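Side-chain contacts in C2 toxin component I (Clostridium botulinum, PDB 2J3X), which probably transfers ADP-ribose from NAD to actin, as the enzymatic component of a binary bacterial toxin: residues A[247-252]-A[379-384]; A[284-289]-A[389-394]. The protein carries 2 engineered substitutions. All coordinates share one frame; numbering follows the deposited sequence.

Contact 1 of 2, residues A[247-252]-A[379-384]; sequences GALEGY and YGFSGF
Phe-381 meets helix 243-254 through one leucine methyl and one carboxylate. The apolar part is brief: Leu-249 CD2 comes up to Phe-381 CZ, the far end of the ring, at 3.7 Å, the two side chains crossing at about a right angle. Leu-249 has its CG anti to the backbone N (chi1 -176°), which carries the branch away from its own helix to the ring. Tyr-237 lies against both residues and Ile-238 adds to the packing on Phe-381.

The second part is polar against aromatic. In one of its two conformers, Glu-250 OE2 sits at the ring edge, close to the ring plane, 3.4 Å from Phe-381 CD2 and 3.7 Å from Phe-381 CE2. A bend at chi2 (-72°) folds the glutamate chain over so that its carboxylate reaches this edge, and the carboxylate plane is turned 56° from that of the ring.

On the loop side, Phe-381 begins a type II turn that ends at Phe-384, closed by a backbone hydrogen bond from Phe-384 N to Phe-381 O (3.2 Å). By sequence this is probably part of the turn-turn loop of ADP-ribosylating toxins.

In the conformer described, the oxygen near the C-H rim may add a weak attraction, less if the acid is protonated at the pH 3.0 of the crystal. The steadier hold on Phe-381 is likely to be the buried Leu-249.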
ATOM      1  N   GLY A 247      20.583  -2.774  28.577  1.00 17.33           N
ATOM      2  CA  GLY A 247      21.033  -1.432  28.981  1.00 16.76           C
ATOM      3  C   GLY A 247      21.367  -0.574  27.790  1.00 17.46           C
ATOM      4  O   GLY A 247      21.020   0.590  27.740  1.00 16.96           O
ATOM      5  N   ALA A 248      22.020  -1.166  26.804  1.00 17.85           N
ATOM      6  CA  ALA A 248      22.393  -0.419  25.600  1.00 17.25           C
ATOM      7  C   ALA A 248      21.157   0.005  24.812  1.00 17.81           C
ATOM      8  O   ALA A 248      21.027   1.177  24.412  1.00 16.80           O
ATOM      9  CB  ALA A 248      23.378  -1.248  24.737  1.00 18.13           C
ATOM     10  N   LEU A 249      20.199  -0.917  24.642  1.00 15.84           N
ATOM     11  CA  LEU A 249      18.946  -0.555  23.973  1.00 15.84           C
ATOM     12  C   LEU A 249      18.127   0.516  24.735  1.00 17.09           C
ATOM     13  O   LEU A 249      17.646   1.476  24.148  1.00 17.54           O
ATOM     14  CB  LEU A 249      18.144  -1.849  23.693  1.00 15.48           C
ATOM     15  CG  LEU A 249      16.860  -1.641  22.917  1.00 15.12           C
ATOM     16  CD1 LEU A 249      17.020  -0.833  21.585  1.00 14.36           C
ATOM     17  CD2 LEU A 249      16.268  -3.102  22.613  1.00 14.00           C
ATOM     18  N   GLU A 250      18.017   0.382  26.059  1.00 16.67           N
ATOM     19  CA  GLU A 250      17.406   1.395  26.922  0.50 17.44           C
ATOM     20  C   GLU A 250      18.042   2.761  26.704  1.00 16.87           C
ATOM     21  O   GLU A 250      17.345   3.760  26.585  1.00 17.48           O
ATOM     22  CB  GLU A 250      17.607   1.031  28.393  0.50 16.63           C
ATOM     23  CG  GLU A 250      16.794  -0.191  28.850  0.50 17.18           C
ATOM     24  CD  GLU A 250      15.309   0.084  28.967  0.50 19.59           C
ATOM     25  OE1 GLU A 250      14.865   1.250  28.795  0.50 20.08           O
ATOM     26  OE2 GLU A 250      14.576  -0.875  29.276  0.50 19.53           O
ATOM     27  N   GLY A 251      19.372   2.756  26.654  1.00 18.04           N
ATOM     28  CA  GLY A 251      20.127   4.017  26.520  1.00 18.64           C
ATOM     29  C   GLY A 251      19.762   4.674  25.208  1.00 20.01           C
ATOM     30  O   GLY A 251      19.538   5.883  25.146  1.00 19.36           O
ATOM     31  N   TYR A 252      19.687   3.859  24.143  1.00 18.64           N
ATOM     32  CA  TYR A 252      19.339   4.393  22.838  1.00 18.21           C
ATOM     33  C   TYR A 252      17.918   4.917  22.805  1.00 18.50           C
ATOM     34  O   TYR A 252      17.622   5.949  22.174  1.00 20.68           O
ATOM     35  CB  TYR A 252      19.574   3.333  21.763  1.00 16.59           C
ATOM     36  CG  TYR A 252      19.271   3.900  20.399  1.00 19.77           C
ATOM     37  CD1 TYR A 252      20.198   4.754  19.747  1.00 17.59           C
ATOM     38  CD2 TYR A 252      18.030   3.679  19.800  1.00 15.12           C
ATOM     39  CE1 TYR A 252      19.887   5.321  18.495  1.00 16.57           C
ATOM     40  CE2 TYR A 252      17.714   4.234  18.552  1.00 14.70           C
ATOM     41  CZ  TYR A 252      18.667   5.052  17.910  1.00 16.58           C
ATOM     42  OH  TYR A 252      18.397   5.595  16.703  1.00 16.50           O
ATOM     43  N   TYR A 379       8.565  -3.647  22.589  1.00  9.86           N
ATOM     44  CA  TYR A 379       7.472  -4.128  23.448  1.00 11.83           C
ATOM     45  C   TYR A 379       8.086  -4.479  24.791  1.00 11.69           C
ATOM     46  O   TYR A 379       9.118  -5.141  24.825  1.00 12.49           O
ATOM     47  CB  TYR A 379       6.778  -5.359  22.841  1.00 11.18           C
ATOM     48  CG  TYR A 379       5.549  -5.756  23.641  1.00  9.92           C
ATOM     49  CD1 TYR A 379       4.344  -5.137  23.429  1.00 11.09           C
ATOM     50  CD2 TYR A 379       5.614  -6.758  24.635  1.00 10.11           C
ATOM     51  CE1 TYR A 379       3.210  -5.437  24.199  1.00 11.32           C
ATOM     52  CE2 TYR A 379       4.461  -7.076  25.420  1.00 10.35           C
ATOM     53  CZ  TYR A 379       3.275  -6.411  25.188  1.00 11.22           C
ATOM     54  OH  TYR A 379       2.125  -6.698  25.931  1.00 11.16           O
ATOM     55  N   GLY A 380       7.444  -4.035  25.882  1.00 11.83           N
ATOM     56  CA  GLY A 380       7.964  -4.404  27.224  1.00 13.45           C
ATOM     57  C   GLY A 380       8.753  -3.252  27.836  1.00 14.17           C
ATOM     58  O   GLY A 380       9.229  -3.357  28.984  1.00 14.68           O
ATOM     59  N   PHE A 381       8.880  -2.160  27.090  1.00 15.10           N
ATOM     60  CA  PHE A 381       9.697  -1.001  27.502  1.00 15.73           C
ATOM     61  C   PHE A 381       8.831   0.147  28.052  1.00 17.41           C
ATOM     62  O   PHE A 381       7.930   0.650  27.353  1.00 17.84           O
ATOM     63  CB  PHE A 381      10.504  -0.503  26.301  1.00 15.53           C
ATOM     64  CG  PHE A 381      11.537  -1.470  25.834  1.00 14.78           C
ATOM     65  CD1 PHE A 381      11.217  -2.462  24.903  1.00 14.21           C
ATOM     66  CD2 PHE A 381      12.841  -1.424  26.346  1.00 15.34           C
ATOM     67  CE1 PHE A 381      12.210  -3.397  24.466  1.00 15.25           C
ATOM     68  CE2 PHE A 381      13.801  -2.328  25.918  1.00 17.13           C
ATOM     69  CZ  PHE A 381      13.491  -3.308  24.984  1.00 14.46           C
ATOM     70  N   SER A 382       9.084   0.551  29.307  1.00 16.19           N
ATOM     71  CA  SER A 382       8.338   1.679  29.922  1.00 18.70           C
ATOM     72  C   SER A 382       8.393   2.920  29.024  1.00 18.15           C
ATOM     73  O   SER A 382       9.449   3.262  28.502  1.00 19.46           O
ATOM     74  CB  SER A 382       8.979   2.034  31.299  1.00 19.30           C
ATOM     75  OG  SER A 382       9.113   0.873  32.089  1.00 24.02           O
ATOM     76  N   GLY A 383       7.258   3.551  28.791  1.00 18.84           N
ATOM     77  CA  GLY A 383       7.227   4.823  28.078  1.00 21.03           C
ATOM     78  C   GLY A 383       6.952   4.673  26.588  1.00 23.52           C
ATOM     79  O   GLY A 383       6.866   5.656  25.883  1.00 24.04           O
ATOM     80  N   PHE A 384       6.817   3.429  26.141  1.00 25.72           N
ATOM     81  CA  PHE A 384       6.671   3.071  24.702  1.00 27.86           C
ATOM     82  C   PHE A 384       5.412   2.345  24.314  1.00 29.61           C
ATOM     83  O   PHE A 384       5.323   1.890  23.173  1.00 30.88           O
ATOM     84  CB  PHE A 384       7.873   2.263  24.228  1.00 27.44           C
ATOM     85  CG  PHE A 384       8.989   3.121  23.878  1.00 26.61           C
ATOM     86  CD1 PHE A 384       9.845   3.609  24.871  1.00 27.74           C
ATOM     87  CD2 PHE A 384       9.146   3.559  22.581  1.00 28.54           C
ATOM     88  CE1 PHE A 384      10.854   4.496  24.569  1.00 29.21           C
ATOM     89  CE2 PHE A 384      10.185   4.440  22.271  1.00 29.46           C
ATOM     90  CZ  PHE A 384      11.026   4.910  23.279  1.00 29.13           C
TER

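Contact 2 of 2, residues A[284-289]-A[389-394]; sequences SALSVK and EILLNK
Strand 389-392, which by its sequence probably starts with the second glutamate of the Glu-X-Glu motif of ADP-ribosyltransferases, takes up Leu-286 from the C-terminal part of helix 273-286. From 284-289 it is Leu-286 that makes the contact. Its CG stands anti to the carbonyl carbon (chi1 -65°), and with chi2 extended at 176° both methyls are brought to the strand.

The two methyls have different neighbours. CD1 of Leu-286 lies 3.9 Å from Leu-391 CD2, a methyl-to-methyl contact in which the leucines cross roughly perpendicularly. The same CD1 packs on the backbone just beyond, 3.9 Å from Asn-393 N and also near the carbonyl carbon of Leu-392. CD2 of Leu-286 instead rests 3.8 Å from Leu-391 O, in van der Waals contact.

Asn-393 flanks this packing without bonding to the 284-289 segment: its OD1 accepts a hydrogen bond from Ser-283 OG, one residue ahead of that segment. This part of the chain has further ties, since Tyr-237 OH bonds to Ala-285 O and Ser-287 OG to Ser-283 O.

Between the two segments themselves the contact is dispersive, an aliphatic side chain laid over a strand whose backbone is bonded to its neighbours in the sheet. Directional hold comes from beside it, where Ser-283 and Asn-393 link the helix to the residue that follows the strand.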
ATOM      1  N   SER A 284      23.447  -6.061  18.264  1.00 14.77           N
ATOM      2  CA  SER A 284      23.389  -7.403  18.832  1.00 16.40           C
ATOM      3  C   SER A 284      21.949  -7.659  19.380  1.00 14.82           C
ATOM      4  O   SER A 284      21.296  -8.667  19.048  1.00 16.21           O
ATOM      5  CB  SER A 284      24.426  -7.479  20.001  1.00 16.79           C
ATOM      6  OG  SER A 284      24.511  -8.774  20.504  1.00 24.34           O
ATOM      7  N   ALA A 285      21.436  -6.709  20.168  1.00 14.52           N
ATOM      8  CA  ALA A 285      20.075  -6.844  20.732  1.00 13.17           C
ATOM      9  C   ALA A 285      19.048  -6.973  19.642  1.00 13.17           C
ATOM     10  O   ALA A 285      18.101  -7.793  19.745  1.00 12.72           O
ATOM     11  CB  ALA A 285      19.722  -5.639  21.602  1.00 12.66           C
ATOM     12  N   LEU A 286      19.185  -6.150  18.600  1.00 12.23           N
ATOM     13  CA  LEU A 286      18.180  -6.151  17.509  1.00 11.92           C
ATOM     14  C   LEU A 286      18.261  -7.445  16.670  1.00 11.97           C
ATOM     15  O   LEU A 286      17.331  -7.746  15.909  1.00 11.97           O
ATOM     16  CB  LEU A 286      18.289  -4.894  16.616  1.00 10.22           C
ATOM     17  CG  LEU A 286      17.966  -3.591  17.345  1.00 11.00           C
ATOM     18  CD1 LEU A 286      18.218  -2.416  16.321  1.00 11.88           C
ATOM     19  CD2 LEU A 286      16.493  -3.680  17.843  1.00 14.11           C
ATOM     20  N   SER A 287      19.346  -8.215  16.829  1.00 13.07           N
ATOM     21  CA  SER A 287      19.507  -9.495  16.127  1.00 14.44           C
ATOM     22  C   SER A 287      18.983 -10.653  16.957  1.00 14.87           C
ATOM     23  O   SER A 287      18.924 -11.769  16.453  1.00 13.83           O
ATOM     24  CB  SER A 287      20.991  -9.783  15.830  1.00 15.77           C
ATOM     25  OG  SER A 287      21.522  -8.764  14.983  1.00 21.81           O
ATOM     26  N   VAL A 288      18.556 -10.396  18.199  1.00 13.28           N
ATOM     27  CA  VAL A 288      18.119 -11.512  19.076  1.00 13.48           C
ATOM     28  C   VAL A 288      16.807 -12.158  18.568  1.00 14.07           C
ATOM     29  O   VAL A 288      16.670 -13.409  18.556  1.00 13.99           O
ATOM     30  CB  VAL A 288      18.060 -11.067  20.556  1.00 11.97           C
ATOM     31  CG1 VAL A 288      17.253 -12.052  21.443  1.00 14.13           C
ATOM     32  CG2 VAL A 288      19.517 -10.849  21.133  1.00 13.15           C
ATOM     33  N   LYS A 289      15.873 -11.333  18.085  1.00 13.97           N
ATOM     34  CA  LYS A 289      14.598 -11.845  17.622  1.00 13.63           C
ATOM     35  C   LYS A 289      14.235 -11.114  16.304  1.00 12.76           C
ATOM     36  O   LYS A 289      13.495 -10.137  16.313  1.00 10.93           O
ATOM     37  CB  LYS A 289      13.555 -11.656  18.744  1.00 15.16           C
ATOM     38  CG  LYS A 289      12.253 -12.349  18.533  1.00 20.64           C
ATOM     39  CD  LYS A 289      11.521 -12.718  19.901  1.00 16.27           C
ATOM     40  CE  LYS A 289      10.602 -13.843  19.451  1.00 21.03           C
ATOM     41  NZ  LYS A 289       9.437 -13.959  20.294  1.00 21.46           N
ATOM     42  N   GLU A 389       6.559   1.025  18.080  1.00  9.74           N
ATOM     43  CA  GLU A 389       7.772   1.207  17.315  1.00 10.85           C
ATOM     44  C   GLU A 389       8.422  -0.111  16.934  1.00  9.54           C
ATOM     45  O   GLU A 389       8.589  -1.003  17.775  1.00 11.59           O
ATOM     46  CB  GLU A 389       8.803   2.007  18.149  1.00  9.96           C
ATOM     47  CG  GLU A 389      10.137   2.096  17.436  1.00 11.42           C
ATOM     48  CD  GLU A 389      11.107   3.109  18.070  1.00 15.00           C
ATOM     49  OE1 GLU A 389      10.659   3.920  18.918  1.00 18.53           O
ATOM     50  OE2 GLU A 389      12.292   3.131  17.656  1.00 14.74           O
ATOM     51  N   ILE A 390       8.808  -0.221  15.678  1.00  9.41           N
ATOM     52  CA  ILE A 390       9.759  -1.259  15.321  1.00  9.33           C
ATOM     53  C   ILE A 390      11.071  -0.522  15.023  1.00  9.90           C
ATOM     54  O   ILE A 390      11.137   0.303  14.096  1.00 10.90           O
ATOM     55  CB  ILE A 390       9.296  -2.089  14.093  1.00  8.50           C
ATOM     56  CG1 ILE A 390       8.134  -3.040  14.512  1.00 10.98           C
ATOM     57  CG2 ILE A 390      10.449  -2.993  13.641  1.00  9.71           C
ATOM     58  CD1 ILE A 390       7.414  -3.733  13.301  1.00 11.04           C
ATOM     59  N   LEU A 391      12.110  -0.859  15.776  1.00 10.36           N
ATOM     60  CA  LEU A 391      13.426  -0.245  15.578  1.00  9.69           C
ATOM     61  C   LEU A 391      14.254  -1.099  14.630  1.00 10.11           C
ATOM     62  O   LEU A 391      14.462  -2.301  14.894  1.00 10.13           O
ATOM     63  CB  LEU A 391      14.141  -0.071  16.939  1.00  7.99           C
ATOM     64  CG  LEU A 391      15.563   0.509  16.820  1.00 11.94           C
ATOM     65  CD1 LEU A 391      15.398   1.915  16.396  1.00 13.51           C
ATOM     66  CD2 LEU A 391      16.268   0.455  18.195  1.00 12.45           C
ATOM     67  N   LEU A 392      14.736  -0.491  13.548  1.00 10.62           N
ATOM     68  CA  LEU A 392      15.532  -1.264  12.577  1.00 10.64           C
ATOM     69  C   LEU A 392      17.023  -1.084  12.817  1.00 12.24           C
ATOM     70  O   LEU A 392      17.461   0.021  13.203  1.00 12.75           O
ATOM     71  CB  LEU A 392      15.217  -0.793  11.133  1.00 11.57           C
ATOM     72  CG  LEU A 392      13.746  -0.826  10.713  1.00 11.00           C
ATOM     73  CD1 LEU A 392      13.632  -0.451   9.231  1.00 12.41           C
ATOM     74  CD2 LEU A 392      13.194  -2.222  10.887  1.00 13.69           C
ATOM     75  N   ASN A 393      17.784  -2.126  12.483  1.00 12.05           N
ATOM     76  CA  ASN A 393      19.237  -2.075  12.592  1.00 11.28           C
ATOM     77  C   ASN A 393      19.813  -0.938  11.736  1.00 11.31           C
ATOM     78  O   ASN A 393      19.197  -0.501  10.707  1.00 12.24           O
ATOM     79  CB  ASN A 393      19.823  -3.410  12.188  1.00 12.06           C
ATOM     80  CG  ASN A 393      21.249  -3.575  12.645  1.00 13.57           C
ATOM     81  OD1 ASN A 393      21.662  -2.951  13.639  1.00 14.90           O
ATOM     82  ND2 ASN A 393      22.002  -4.441  11.947  1.00 13.58           N
ATOM     83  N   LYS A 394      20.953  -0.409  12.198  1.00 11.23           N
ATOM     84  CA  LYS A 394      21.677   0.633  11.428  1.00 13.55           C
ATOM     85  C   LYS A 394      22.010   0.070  10.024  1.00 14.66           C
ATOM     86  O   LYS A 394      22.128  -1.150   9.844  1.00 13.56           O
ATOM     87  CB  LYS A 394      22.963   1.014  12.187  1.00 14.14           C
ATOM     88  CG  LYS A 394      23.940  -0.181  12.333  1.00 16.57           C
ATOM     89  CD  LYS A 394      25.147   0.004  13.311  1.00 16.80           C
ATOM     90  CE  LYS A 394      25.966  -1.330  13.280  1.00 18.97           C
ATOM     91  NZ  LYS A 394      26.669  -1.428  11.991  1.00 30.07           N
TER

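In the fold
Along the chain the segments alternate: 247-252 and 284-289 come first, then 379-384 and 389-394, so two helices that pack on each other meet successive parts of one loop-and-strand unit. The centres of the two contacts are about 12 Å apart, and the contacts touch. Leu-249 CD1 lies 3.7 Å from Leu-391 CD2, and Tyr-252 also packs on Leu-391, which thus bridges helices 243-254 and 273-286. On the loop side, Phe-384 CE2 approaches Glu-389 OE1 at 3.4 Å. All four segments belong to the second, C-terminal ADP-ribosyltransferase-family half of the chain, where the helices back the three-stranded sheet and the probable turn-turn loop leading into its central strand.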